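Local coordinates for gala protein type 1, 3 or 4 (Legionella pneumophila subsp. pneumophila, PDB 4XA9) that probably binds a small GTPase and promotes GTP hydrolysis, using a curved leucine-rich repeat scaffold, at residues I45-L50 with S68-N73; I74-G80 with D97-I103; C146-D152 with A169-S175; N209-L215 with N233-L239. All blocks are in the same frame, centred on the assembly; numbering follows the deposited sequence.

Contact 1: I45-L50 with S68-N73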
loop_
_atom_site.group_PDB
_atom_site.type_symbol
_atom_site.label_atom_id
_atom_site.label_comp_id
_atom_site.label_asym_id
_atom_site.label_seq_id
_atom_site.Cartn_x
_atom_site.Cartn_y
_atom_site.Cartn_z
ATOM N N ILE A 45 -18.496 17.550 13.591
ATOM C CA ILE A 45 -17.715 16.472 12.985
ATOM C C ILE A 45 -17.943 16.473 11.471
ATOM O O ILE A 45 -19.016 16.096 11.003
ATOM C CB ILE A 45 -18.085 15.089 13.558
ATOM C CG1 ILE A 45 -18.027 15.108 15.088
ATOM C CG2 ILE A 45 -17.146 14.027 13.007
ATOM C CD1 ILE A 45 -18.398 13.791 15.741
ATOM N N THR A 46 -16.948 16.913 10.705
ATOM C CA THR A 46 -17.113 17.002 9.255
ATOM C C THR A 46 -16.112 16.102 8.554
ATOM O O THR A 46 -16.041 16.058 7.326
ATOM C CB THR A 46 -16.961 18.452 8.762
ATOM O OG1 THR A 46 -15.675 18.954 9.132
ATOM C CG2 THR A 46 -18.033 19.333 9.405
ATOM N N SER A 47 -15.335 15.384 9.351
ATOM C CA SER A 47 -14.374 14.431 8.818
ATOM C C SER A 47 -14.576 13.070 9.474
ATOM O O SER A 47 -14.634 12.955 10.703
ATOM C CB SER A 47 -12.942 14.933 9.020
ATOM O OG SER A 47 -12.689 15.245 10.379
ATOM N N LEU A 48 -14.692 12.042 8.644
ATOM C CA LEU A 48 -15.042 10.714 9.130
ATOM C C LEU A 48 -14.180 9.616 8.519
ATOM O O LEU A 48 -14.002 9.574 7.306
ATOM C CB LEU A 48 -16.512 10.447 8.824
ATOM C CG LEU A 48 -17.084 9.075 9.168
ATOM C CD1 LEU A 48 -17.103 8.877 10.674
ATOM C CD2 LEU A 48 -18.486 8.940 8.587
ATOM N N ASP A 49 -13.659 8.727 9.359
ATOM C CA ASP A 49 -12.898 7.574 8.886
ATOM C C ASP A 49 -13.631 6.256 9.196
ATOM O O ASP A 49 -13.715 5.827 10.347
ATOM C CB ASP A 49 -11.494 7.596 9.499
ATOM C CG ASP A 49 -10.632 6.411 9.075
ATOM O OD1 ASP A 49 -11.042 5.621 8.193
ATOM O OD2 ASP A 49 -9.506 6.303 9.607
ATOM N N LEU A 50 -14.161 5.632 8.148
ATOM C CA LEU A 50 -14.850 4.349 8.263
ATOM C C LEU A 50 -14.054 3.224 7.613
ATOM O O LEU A 50 -14.611 2.184 7.270
ATOM C CB LEU A 50 -16.236 4.417 7.620
ATOM C CG LEU A 50 -17.245 5.386 8.222
ATOM C CD1 LEU A 50 -18.556 5.317 7.455
ATOM C CD2 LEU A 50 -17.469 5.070 9.690
ATOM N N SER A 68 -23.284 16.341 7.568
ATOM C CA SER A 68 -22.518 17.389 6.901
ATOM C C SER A 68 -21.046 16.996 6.749
ATOM O O SER A 68 -20.183 17.851 6.529
ATOM C CB SER A 68 -22.642 18.712 7.662
ATOM O OG SER A 68 -23.977 19.192 7.625
ATOM N N VAL A 69 -20.769 15.700 6.868
ATOM C CA VAL A 69 -19.424 15.182 6.638
ATOM C C VAL A 69 -18.962 15.522 5.223
ATOM O O VAL A 69 -19.650 15.214 4.249
ATOM C CB VAL A 69 -19.375 13.663 6.852
ATOM C CG1 VAL A 69 -18.122 13.064 6.211
ATOM C CG2 VAL A 69 -19.429 13.348 8.341
ATOM N N SER A 70 -17.812 16.179 5.113
ATOM C CA SER A 70 -17.303 16.620 3.811
ATOM C C SER A 70 -16.041 15.874 3.430
ATOM O O SER A 70 -15.605 15.907 2.279
ATOM C CB SER A 70 -17.014 18.117 3.822
ATOM O OG SER A 70 -15.886 18.391 4.629
ATOM N N SER A 71 -15.441 15.220 4.415
ATOM C CA SER A 71 -14.256 14.416 4.181
ATOM C C SER A 71 -14.529 13.011 4.678
ATOM O O SER A 71 -14.728 12.801 5.876
ATOM C CB SER A 71 -13.036 15.017 4.888
ATOM O OG SER A 71 -11.883 14.239 4.639
ATOM N N LEU A 72 -14.561 12.061 3.751
ATOM C CA LEU A 72 -14.943 10.697 4.081
ATOM C C LEU A 72 -13.886 9.703 3.627
ATOM O O LEU A 72 -13.530 9.648 2.448
ATOM C CB LEU A 72 -16.295 10.338 3.445
ATOM C CG LEU A 72 -16.654 8.851 3.587
ATOM C CD1 LEU A 72 -16.912 8.491 5.052
ATOM C CD2 LEU A 72 -17.842 8.456 2.710
ATOM N N ASN A 73 -13.374 8.930 4.578
ATOM C CA ASN A 73 -12.529 7.781 4.273
ATOM C C ASN A 73 -13.331 6.505 4.474
ATOM O O ASN A 73 -13.607 6.114 5.609
ATOM C CB ASN A 73 -11.277 7.763 5.159
ATOM C CG ASN A 73 -10.326 6.608 4.830
ATOM O OD1 ASN A 73 -10.647 5.703 4.054
ATOM N ND2 ASN A 73 -9.151 6.632 5.440
#

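Contact 2: I74-G80 with D97-I103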
loop_
_atom_site.group_PDB
_atom_site.type_symbol
_atom_site.label_atom_id
_atom_site.label_comp_id
_atom_site.label_asym_id
_atom_site.label_seq_id
_atom_site.Cartn_x
_atom_site.Cartn_y
_atom_site.Cartn_z
ATOM N N ILE A 74 -13.706 5.857 3.377
ATOM C CA ILE A 74 -14.409 4.587 3.478
ATOM C C ILE A 74 -13.639 3.512 2.702
ATOM O O ILE A 74 -14.212 2.552 2.180
ATOM C CB ILE A 74 -15.883 4.726 2.988
ATOM C CG1 ILE A 74 -16.733 3.546 3.490
ATOM C CG2 ILE A 74 -15.956 4.946 1.472
ATOM C CD1 ILE A 74 -18.227 3.727 3.292
ATOM N N SER A 75 -12.319 3.664 2.664
ATOM C CA SER A 75 -11.468 2.684 1.999
ATOM C C SER A 75 -11.529 1.335 2.715
ATOM O O SER A 75 -11.925 1.260 3.868
ATOM C CB SER A 75 -10.014 3.176 1.916
ATOM O OG SER A 75 -9.429 3.354 3.197
ATOM N N HIS A 76 -11.158 0.278 2.002
ATOM C CA HIS A 76 -11.112 -1.079 2.549
ATOM C C HIS A 76 -12.444 -1.510 3.147
ATOM O O HIS A 76 -12.513 -1.997 4.280
ATOM C CB HIS A 76 -10.002 -1.199 3.592
ATOM C CG HIS A 76 -8.634 -0.963 3.037
ATOM N ND1 HIS A 76 -7.868 -1.972 2.496
ATOM C CD2 HIS A 76 -7.894 0.167 2.933
ATOM C CE1 HIS A 76 -6.715 -1.475 2.085
ATOM N NE2 HIS A 76 -6.704 -0.178 2.341
ATOM N N ASN A 77 -13.502 -1.303 2.374
ATOM C CA ASN A 77 -14.802 -1.891 2.657
ATOM C C ASN A 77 -15.238 -2.718 1.448
ATOM O O ASN A 77 -14.393 -3.223 0.719
ATOM C CB ASN A 77 -15.825 -0.810 2.999
ATOM C CG ASN A 77 -15.670 -0.303 4.426
ATOM O OD1 ASN A 77 -16.235 -0.871 5.359
ATOM N ND2 ASN A 77 -14.908 0.773 4.598
ATOM N N ASN A 78 -16.542 -2.845 1.228
ATOM C CA ASN A 78 -17.042 -3.612 0.089
ATOM C C ASN A 78 -18.200 -2.905 -0.606
ATOM O O ASN A 78 -19.231 -3.520 -0.875
ATOM C CB ASN A 78 -17.482 -5.008 0.549
ATOM C CG ASN A 78 -17.788 -5.948 -0.610
ATOM O OD1 ASN A 78 -17.158 -5.884 -1.667
ATOM N ND2 ASN A 78 -18.783 -6.807 -0.419
ATOM N N ILE A 79 -18.048 -1.614 -0.892
ATOM C CA ILE A 79 -19.207 -0.844 -1.344
ATOM C C ILE A 79 -19.471 -1.042 -2.832
ATOM O O ILE A 79 -20.592 -0.849 -3.295
ATOM C CB ILE A 79 -19.055 0.660 -1.041
ATOM C CG1 ILE A 79 -18.059 1.320 -2.000
ATOM C CG2 ILE A 79 -18.678 0.874 0.435
ATOM C CD1 ILE A 79 -17.940 2.831 -1.806
ATOM N N GLY A 80 -18.442 -1.441 -3.576
ATOM C CA GLY A 80 -18.622 -1.798 -4.972
ATOM C C GLY A 80 -19.031 -0.653 -5.877
ATOM O O GLY A 80 -19.024 0.513 -5.469
ATOM N N ASP A 97 -12.161 9.112 -0.019
ATOM C CA ASP A 97 -11.308 7.944 -0.186
ATOM C C ASP A 97 -12.171 6.691 -0.324
ATOM O O ASP A 97 -12.812 6.266 0.635
ATOM C CB ASP A 97 -10.340 7.810 0.997
ATOM C CG ASP A 97 -9.298 6.726 0.784
ATOM O OD1 ASP A 97 -9.460 5.919 -0.148
ATOM O OD2 ASP A 97 -8.319 6.672 1.555
ATOM N N VAL A 98 -12.182 6.103 -1.518
ATOM C CA VAL A 98 -12.913 4.860 -1.754
ATOM C C VAL A 98 -11.962 3.749 -2.184
ATOM O O VAL A 98 -12.373 2.802 -2.857
ATOM C CB VAL A 98 -14.005 5.014 -2.843
ATOM C CG1 VAL A 98 -15.164 5.855 -2.331
ATOM C CG2 VAL A 98 -13.420 5.613 -4.118
ATOM N N SER A 99 -10.693 3.875 -1.805
ATOM C CA SER A 99 -9.680 2.891 -2.185
ATOM C C SER A 99 -10.073 1.492 -1.706
ATOM O O SER A 99 -10.738 1.354 -0.682
ATOM C CB SER A 99 -8.317 3.287 -1.613
ATOM O OG SER A 99 -7.951 4.592 -2.033
ATOM N N PHE A 100 -9.679 0.469 -2.462
ATOM C CA PHE A 100 -9.904 -0.926 -2.077
ATOM C C PHE A 100 -11.376 -1.236 -1.808
ATOM O O PHE A 100 -11.730 -1.703 -0.724
ATOM C CB PHE A 100 -9.069 -1.280 -0.845
ATOM C CG PHE A 100 -7.583 -1.194 -1.079
ATOM C CD1 PHE A 100 -6.910 0.010 -0.925
ATOM C CD2 PHE A 100 -6.866 -2.316 -1.468
ATOM C CE1 PHE A 100 -5.534 0.092 -1.152
ATOM C CE2 PHE A 100 -5.494 -2.243 -1.697
ATOM C CZ PHE A 100 -4.829 -1.037 -1.539
ATOM N N ASN A 101 -12.224 -0.975 -2.797
ATOM C CA ASN A 101 -13.659 -1.232 -2.660
ATOM C C ASN A 101 -14.262 -1.909 -3.886
ATOM O O ASN A 101 -15.475 -2.070 -3.969
ATOM C CB ASN A 101 -14.422 0.068 -2.388
ATOM C CG ASN A 101 -14.621 0.328 -0.918
ATOM O OD1 ASN A 101 -15.459 -0.310 -0.273
ATOM N ND2 ASN A 101 -13.880 1.286 -0.379
ATOM N N GLU A 102 -13.407 -2.289 -4.831
ATOM C CA GLU A 102 -13.844 -2.867 -6.100
ATOM C C GLU A 102 -14.905 -2.022 -6.806
ATOM O O GLU A 102 -15.862 -2.567 -7.359
ATOM C CB GLU A 102 -14.384 -4.282 -5.882
ATOM C CG GLU A 102 -13.479 -5.176 -5.050
ATOM C CD GLU A 102 -13.986 -6.609 -4.963
ATOM O OE1 GLU A 102 -14.889 -6.978 -5.744
ATOM O OE2 GLU A 102 -13.485 -7.367 -4.103
ATOM N N ILE A 103 -14.751 -0.700 -6.802
ATOM C CA ILE A 103 -15.788 0.147 -7.393
ATOM C C ILE A 103 -15.765 0.087 -8.921
ATOM O O ILE A 103 -16.771 0.339 -9.560
ATOM C CB ILE A 103 -15.673 1.624 -6.948
ATOM C CG1 ILE A 103 -14.457 2.301 -7.589
ATOM C CG2 ILE A 103 -15.636 1.734 -5.420
ATOM C CD1 ILE A 103 -14.409 3.801 -7.341
HETATM O O HOH W 1 -7.126 4.510 2.144
HETATM O O HOH W 2 -14.015 -7.172 -1.120
#

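Contact 3: C146-D152 with A169-S175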
loop_
_atom_site.group_PDB
_atom_site.type_symbol
_atom_site.label_atom_id
_atom_site.label_comp_id
_atom_site.label_asym_id
_atom_site.label_seq_id
_atom_site.Cartn_x
_atom_site.Cartn_y
_atom_site.Cartn_z
ATOM N N CYS A 146 -3.229 4.734 -7.562
ATOM C CA CYS A 146 -2.232 3.668 -7.440
ATOM C C CYS A 146 -2.874 2.287 -7.498
ATOM O O CYS A 146 -3.989 2.106 -7.024
ATOM C CB CYS A 146 -1.442 3.810 -6.139
ATOM S SG CYS A 146 -0.456 5.307 -6.041
ATOM N N PHE A 147 -2.164 1.332 -8.095
ATOM C CA PHE A 147 -2.596 -0.067 -8.172
ATOM C C PHE A 147 -3.838 -0.258 -9.033
ATOM O O PHE A 147 -4.608 -1.190 -8.811
ATOM C CB PHE A 147 -2.861 -0.654 -6.776
ATOM C CG PHE A 147 -1.773 -0.374 -5.771
ATOM C CD1 PHE A 147 -0.489 -0.865 -5.959
ATOM C CD2 PHE A 147 -2.049 0.342 -4.620
ATOM C CE1 PHE A 147 0.508 -0.621 -5.034
ATOM C CE2 PHE A 147 -1.054 0.591 -3.684
ATOM C CZ PHE A 147 0.227 0.104 -3.892
ATOM N N ASN A 148 -4.031 0.628 -10.002
ATOM C CA ASN A 148 -5.055 0.456 -11.032
ATOM C C ASN A 148 -4.389 0.380 -12.403
ATOM O O ASN A 148 -3.590 1.247 -12.751
ATOM C CB ASN A 148 -6.071 1.606 -11.026
ATOM C CG ASN A 148 -6.941 1.619 -9.780
ATOM O OD1 ASN A 148 -7.876 0.826 -9.651
ATOM N ND2 ASN A 148 -6.651 2.540 -8.866
ATOM N N SER A 149 -4.715 -0.643 -13.183
ATOM C CA SER A 149 -4.105 -0.782 -14.507
ATOM C C SER A 149 -4.682 0.244 -15.478
ATOM O O SER A 149 -5.530 -0.078 -16.313
ATOM C CB SER A 149 -4.302 -2.200 -15.046
ATOM O OG SER A 149 -3.625 -2.370 -16.284
ATOM N N LEU A 150 -4.219 1.486 -15.359
ATOM C CA LEU A 150 -4.713 2.575 -16.192
ATOM C C LEU A 150 -4.158 2.477 -17.603
ATOM O O LEU A 150 -4.801 2.905 -18.558
ATOM C CB LEU A 150 -4.333 3.935 -15.601
ATOM C CG LEU A 150 -4.723 4.245 -14.156
ATOM C CD1 LEU A 150 -4.184 5.610 -13.763
ATOM C CD2 LEU A 150 -6.237 4.185 -13.983
ATOM N N GLU A 151 -2.946 1.932 -17.713
ATOM C CA GLU A 151 -2.215 1.871 -18.978
ATOM C C GLU A 151 -1.959 3.264 -19.568
ATOM O O GLU A 151 -2.382 4.276 -19.013
ATOM C CB GLU A 151 -2.965 0.982 -19.981
ATOM C CG GLU A 151 -3.008 -0.484 -19.569
ATOM C CD GLU A 151 -3.760 -1.369 -20.555
ATOM O OE1 GLU A 151 -4.885 -1.004 -20.966
ATOM O OE2 GLU A 151 -3.217 -2.433 -20.921
ATOM N N ASP A 152 -1.242 3.308 -20.687
ATOM C CA ASP A 152 -0.901 4.568 -21.336
ATOM C C ASP A 152 -2.142 5.326 -21.791
ATOM O O ASP A 152 -2.256 6.530 -21.568
ATOM C CB ASP A 152 0.022 4.314 -22.532
ATOM C CG ASP A 152 1.402 3.853 -22.109
ATOM O OD1 ASP A 152 1.952 4.433 -21.149
ATOM O OD2 ASP A 152 1.927 2.902 -22.719
ATOM N N ALA A 169 -0.271 8.022 -9.544
ATOM C CA ALA A 169 -0.613 6.868 -10.362
ATOM C C ALA A 169 0.546 5.876 -10.427
ATOM O O ALA A 169 1.055 5.569 -11.508
ATOM C CB ALA A 169 -1.019 7.317 -11.763
ATOM N N SER A 170 0.952 5.376 -9.263
ATOM C CA SER A 170 2.043 4.409 -9.181
ATOM C C SER A 170 1.511 2.990 -9.350
ATOM O O SER A 170 0.411 2.687 -8.897
ATOM C CB SER A 170 2.788 4.537 -7.845
ATOM O OG SER A 170 3.414 5.804 -7.709
ATOM N N ALA A 171 2.307 2.128 -9.980
ATOM C CA ALA A 171 1.895 0.756 -10.290
ATOM C C ALA A 171 0.618 0.755 -11.121
ATOM O O ALA A 171 -0.369 0.106 -10.762
ATOM C CB ALA A 171 1.708 -0.060 -9.010
ATOM N N CYS A 172 0.641 1.491 -12.229
ATOM C CA CYS A 172 -0.540 1.638 -13.071
ATOM C C CYS A 172 -0.301 1.211 -14.518
ATOM O O CYS A 172 -1.070 1.583 -15.410
ATOM C CB CYS A 172 -1.039 3.087 -13.038
ATOM S SG CYS A 172 -1.774 3.604 -11.448
ATOM N N ASP A 173 0.756 0.434 -14.738
ATOM C CA ASP A 173 1.127 -0.045 -16.075
ATOM C C ASP A 173 1.353 1.099 -17.066
ATOM O O ASP A 173 0.952 1.019 -18.228
ATOM C CB ASP A 173 0.065 -1.012 -16.615
ATOM C CG ASP A 173 0.040 -2.333 -15.859
ATOM O OD1 ASP A 173 1.125 -2.826 -15.491
ATOM O OD2 ASP A 173 -1.061 -2.871 -15.618
ATOM N N VAL A 174 2.013 2.156 -16.602
ATOM C CA VAL A 174 2.338 3.294 -17.451
ATOM C C VAL A 174 3.727 3.139 -18.070
ATOM O O VAL A 174 4.701 2.866 -17.363
ATOM C CB VAL A 174 2.286 4.616 -16.656
ATOM C CG1 VAL A 174 2.744 5.778 -17.518
ATOM C CG2 VAL A 174 0.888 4.861 -16.123
ATOM N N SER A 175 3.824 3.308 -19.386
ATOM C CA SER A 175 5.131 3.312 -20.043
ATOM C C SER A 175 5.518 4.733 -20.441
ATOM O O SER A 175 4.856 5.688 -20.050
ATOM C CB SER A 175 5.129 2.409 -21.277
ATOM O OG SER A 175 4.354 2.984 -22.316
HETATM O O HOH W 3 0.167 1.027 -21.523
#

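Contact 4: N209-L215 with N233-L239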
loop_
_atom_site.group_PDB
_atom_site.type_symbol
_atom_site.label_atom_id
_atom_site.label_comp_id
_atom_site.label_asym_id
_atom_site.label_seq_id
_atom_site.Cartn_x
_atom_site.Cartn_y
_atom_site.Cartn_z
ATOM N N ASN A 209 9.314 20.233 -18.779
ATOM C CA ASN A 209 8.076 20.586 -18.090
ATOM C C ASN A 209 8.265 21.861 -17.265
ATOM O O ASN A 209 9.318 22.059 -16.652
ATOM C CB ASN A 209 7.626 19.425 -17.193
ATOM C CG ASN A 209 6.427 19.775 -16.330
ATOM O OD1 ASN A 209 6.564 20.446 -15.309
ATOM N ND2 ASN A 209 5.252 19.300 -16.723
ATOM N N THR A 210 7.254 22.726 -17.239
ATOM C CA THR A 210 7.375 23.988 -16.515
ATOM C C THR A 210 6.398 24.122 -15.345
ATOM O O THR A 210 6.406 25.131 -14.644
ATOM C CB THR A 210 7.154 25.188 -17.450
ATOM O OG1 THR A 210 5.861 25.084 -18.063
ATOM C CG2 THR A 210 8.233 25.241 -18.531
ATOM N N SER A 211 5.574 23.104 -15.120
ATOM C CA SER A 211 4.522 23.189 -14.108
ATOM C C SER A 211 4.862 22.416 -12.834
ATOM O O SER A 211 4.597 22.880 -11.726
ATOM C CB SER A 211 3.192 22.684 -14.680
ATOM O OG SER A 211 3.251 21.299 -14.993
ATOM N N LEU A 212 5.450 21.234 -12.992
ATOM C CA LEU A 212 5.761 20.369 -11.853
ATOM C C LEU A 212 6.745 20.973 -10.846
ATOM O O LEU A 212 7.767 21.542 -11.233
ATOM C CB LEU A 212 6.329 19.044 -12.359
ATOM C CG LEU A 212 5.399 18.130 -13.150
ATOM C CD1 LEU A 212 6.204 16.961 -13.706
ATOM C CD2 LEU A 212 4.244 17.629 -12.273
ATOM N N SER A 213 6.440 20.827 -9.558
ATOM C CA SER A 213 7.416 21.109 -8.503
ATOM C C SER A 213 7.694 19.843 -7.688
ATOM O O SER A 213 8.677 19.765 -6.954
ATOM C CB SER A 213 6.935 22.244 -7.594
ATOM O OG SER A 213 5.762 21.884 -6.893
ATOM N N THR A 214 6.824 18.851 -7.831
ATOM C CA THR A 214 7.073 17.526 -7.278
ATOM C C THR A 214 6.959 16.466 -8.371
ATOM O O THR A 214 5.975 16.439 -9.117
ATOM C CB THR A 214 6.091 17.180 -6.140
ATOM O OG1 THR A 214 6.262 18.102 -5.057
ATOM C CG2 THR A 214 6.342 15.760 -5.634
ATOM N N LEU A 215 7.964 15.601 -8.469
ATOM C CA LEU A 215 7.939 14.499 -9.430
ATOM C C LEU A 215 8.568 13.246 -8.826
ATOM O O LEU A 215 9.758 13.231 -8.521
ATOM C CB LEU A 215 8.667 14.896 -10.724
ATOM C CG LEU A 215 8.812 13.848 -11.838
ATOM C CD1 LEU A 215 7.458 13.350 -12.308
ATOM C CD2 LEU A 215 9.613 14.409 -13.026
ATOM N N ASN A 233 16.022 20.273 -14.380
ATOM C CA ASN A 233 14.805 20.997 -14.025
ATOM C C ASN A 233 14.835 21.419 -12.561
ATOM O O ASN A 233 14.548 20.613 -11.669
ATOM C CB ASN A 233 13.562 20.141 -14.297
ATOM C CG ASN A 233 12.268 20.930 -14.181
ATOM O OD1 ASN A 233 12.216 21.978 -13.527
ATOM N ND2 ASN A 233 11.212 20.424 -14.805
ATOM N N THR A 234 15.157 22.685 -12.317
ATOM C CA THR A 234 15.317 23.183 -10.954
ATOM C C THR A 234 13.986 23.607 -10.329
ATOM O O THR A 234 13.930 23.941 -9.145
ATOM C CB THR A 234 16.285 24.367 -10.907
ATOM O OG1 THR A 234 15.781 25.425 -11.729
ATOM C CG2 THR A 234 17.654 23.945 -11.422
ATOM N N ARG A 235 12.922 23.596 -11.127
ATOM C CA ARG A 235 11.583 23.870 -10.618
ATOM C C ARG A 235 11.115 22.734 -9.713
ATOM O O ARG A 235 10.323 22.934 -8.790
ATOM C CB ARG A 235 10.597 24.061 -11.767
ATOM C CG ARG A 235 10.841 25.311 -12.593
ATOM C CD ARG A 235 9.995 25.312 -13.862
ATOM N NE ARG A 235 10.383 24.248 -14.786
ATOM C CZ ARG A 235 11.382 24.353 -15.658
ATOM N NH1 ARG A 235 12.092 25.472 -15.714
ATOM N NH2 ARG A 235 11.678 23.346 -16.473
ATOM N N ILE A 236 11.609 21.535 -9.994
ATOM C CA ILE A 236 11.256 20.366 -9.206
ATOM C C ILE A 236 12.064 20.322 -7.914
ATOM O O ILE A 236 13.245 19.988 -7.920
ATOM C CB ILE A 236 11.486 19.069 -9.999
ATOM C CG1 ILE A 236 10.714 19.113 -11.321
ATOM C CG2 ILE A 236 11.095 17.857 -9.156
ATOM C CD1 ILE A 236 10.893 17.877 -12.183
ATOM N N THR A 237 11.415 20.652 -6.805
ATOM C CA THR A 237 12.074 20.684 -5.505
ATOM C C THR A 237 11.969 19.351 -4.760
ATOM O O THR A 237 12.676 19.114 -3.778
ATOM C CB THR A 237 11.487 21.800 -4.629
ATOM O OG1 THR A 237 10.060 21.682 -4.604
ATOM C CG2 THR A 237 11.862 23.160 -5.193
ATOM N N ASP A 238 11.073 18.491 -5.222
ATOM C CA ASP A 238 10.960 17.144 -4.680
ATOM C C ASP A 238 10.989 16.137 -5.814
ATOM O O ASP A 238 9.962 15.846 -6.426
ATOM C CB ASP A 238 9.686 16.989 -3.843
ATOM C CG ASP A 238 9.537 15.592 -3.247
ATOM O OD1 ASP A 238 10.519 14.817 -3.241
ATOM O OD2 ASP A 238 8.432 15.274 -2.768
ATOM N N LEU A 239 12.189 15.629 -6.086
ATOM C CA LEU A 239 12.425 14.626 -7.115
ATOM C C LEU A 239 12.782 13.295 -6.468
ATOM O O LEU A 239 13.763 13.207 -5.737
ATOM C CB LEU A 239 13.553 15.075 -8.051
ATOM C CG LEU A 239 13.920 14.123 -9.191
ATOM C CD1 LEU A 239 12.770 14.003 -10.181
ATOM C CD2 LEU A 239 15.187 14.587 -9.891
HETATM O O HOH W 4 8.639 21.760 -13.844
HETATM O O HOH W 5 8.072 20.138 -4.037
#

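Contact 1: I45-L50 with S68-N73
Leu48 and Leu72 both swing CG away from the backbone N (chi1 176° and 172°). With the two residues paired in parallel register, the like torsions lay the side chains side by side, pointing the same way. Contact is made by one methyl branch of each, with Leu48 CD2 3.9 Å from Leu72 CD1. Val69 packs nearer the backbone, its CG1 4.0 Å from Leu48 CB. Leu39 of helix 32-41 and Leu20 of strand 19-21 also touch Leu48 on this buried face. Strands 47-49 and 71-73 pair in parallel. They belong to adjacent leucine-rich repeats and are joined through helix 57-63 as a beta-alpha-beta unit, with the leucines turned inward. The backbone ladder starts at Thr46 O, which accepts from two amides, Ser70 N at 2.8 Å and Ser71 N at 3.1 Å. Leu48 N then donates to Ser71 O, and Asn73 N to Leu48 O. At the far end Leu50 N reaches Asn73 O at 2.6 Å. The other face of the sheet is polar. Asp49 and Asn73 run alongside each other, carboxylate and amide planes nearly parallel (4° apart). Asp49 OD1 is 3.5 Å from Asn73 ND2, but the angle is too poor for a hydrogen bond. Each group is instead bonded within its own repeat, Asp49 OD1 to Ser51 OG and Asn73 OD1 to Ser75 OG.

Contact 2: I74-G80 with D97-I103
Asn101 meets Ile79 and Ile74 along the length of its side chain. Its CB packs 3.9 Å from Ile79 CG1. Next along, Asn101 CG comes 3.7 Å from the same Ile79 CG1. At the tip the amide splits its work. OD1 accepts from Ile79 N at 3.0 Å in a nearly straight bond (170°). ND2 donates to Ile74 O at 2.9 Å, with that oxygen close to the amide plane. Asn77 ND2 grips Ile74 O from the opposite face of the carbonyl. Both amide ends are thus engaged, which fixes the rotation of the buried Asn101 side chain. This is the asparagine ladder of leucine-rich repeats. Asn77 OD1 accepts from Ile55 N one repeat earlier, and Asn125 OD1, in the next turn along the chain, accepts from Asn101 N and Ile103 N. Beside the ladder His76 and Phe100 share one first torsion (chi1 -63°), which lets their rings lie side by side in an offset stack, centroids 4.1 Å apart and planes at 14°. Phe100 CB adds a CH-pi contact, 3.8 Å from the centroid of the His76 ring. His52 stacks with His76 too, and an aromatic side chain of another protein chain meets His76 edge-to-face. Deeper in, Val98 CG1 touches Ile74 CG2 and Ile79 CD1.

Contact 3: C146-D152 with A169-S175
Leu150 and Cys172 form the tight, buried part of this contact. Leu150 CD1 lies 3.9 Å from Cys172 SG and also touches Ala169 CB. Just beyond, Glu151 N donates to Cys172 O at 3.0 Å, and Phe147 N donates to Ser170 O. Cys146 SG accepts from Ser170 N at 3.5 Å, a long distance suited to sulfur. The other end is more open and polar. Asp152 OD1 takes the Ser175 amide N at 2.8 Å, on its syn side and 22° out of the carboxylate plane, and also accepts from Gly178 N in helix 176-184. A water accepts from Asp152 N here. On the face met by another protein chain, Ser149 swings OG to the far side from its backbone N (chi1 -176°), and OG donates to the anti lone pair of Asp173 OD2 at 2.7 Å. Outside the two segments, a basic side chain of that other chain forms a salt bridge with Asp173 OD1, and one of its aromatic rings stacks on Phe147. The contact joins two successive turns of the repeat array. The first leads from strand 142-144 into helix 151-159. The second leads from strand 166-168 into helix 176-184, whose N-cap is Ser175.

Contact 4: N209-L215 with N233-L239
Arg235 lays its guanidinium group against the backbone of Asn209 and Thr210. Thr210 CG2 sits over the centre of one face, 4.3 Å above the plane. Asn209 O approaches near the edge and accepts from Arg235 NH2 at 2.7 Å, though it is tilted 25° out of the guanidinium plane. Arg235 NE and Asn233 ND2 add weak bonds to the same oxygen. Asn233 ND2 has its stronger partner in Phe206 O. A bend at chi3 (-66°) turns the arginine tip back to the Asn209 carbonyl. A water lies in the guanidinium plane at its edge and accepts from Arg235 NE and Asn233 ND2. Asn209 OD1 accepts from Leu212 N in the carbonyl plane and from Ser211 N above it, forming an Asx motif. In the core Leu215 and Ile236 cross obliquely, with Leu215 CD2 3.8 Å from Ile236 CD1. Leu239 CD1 stands 4.2 Å from Leu215 CB. On the opposite face of the sheet Thr214 and Asp238 meet through the methyl CG2 of the threonine, 3.6 Å from Asp238 OD2. That carboxylate oxygen has its hydrogen-bond partner in His216 NE2. Ser213 O gathers Thr237 N at 2.9 Å and Asp238 N at 3.2 Å, and a second water links it to the two threonine hydroxyls of Thr214 and Thr237. Leu215 N then donates to Asp238 O. Strands 214-216 and 238-240, joined through helix 224-230, make a parallel beta-alpha-beta unit at the C-terminal edge of the leucine-rich repeat sheet.

From the N terminus, contact 1 comes first and closes a loop through helix 57-63, pairing strands 47-49 and 71-73. Contact 2 begins at the next residue and closes a second loop through helix 80-87 and strand 95-97. These two touch: Leu72 O probably bonds Asp97 N, and Leu50 O probably bonds Asn77 ND2. Contact 3 closes the loop containing most of helix 151-159 and strand 166-168. Contact 4 closes the last one, through helix 224-230. All four follow in series, so none nests in or crosses another. Contacts 1 and 4 lie in the same sheet, with centres about 32 Å apart. Contacts 2 and 3 join the turns leading from strands into helices.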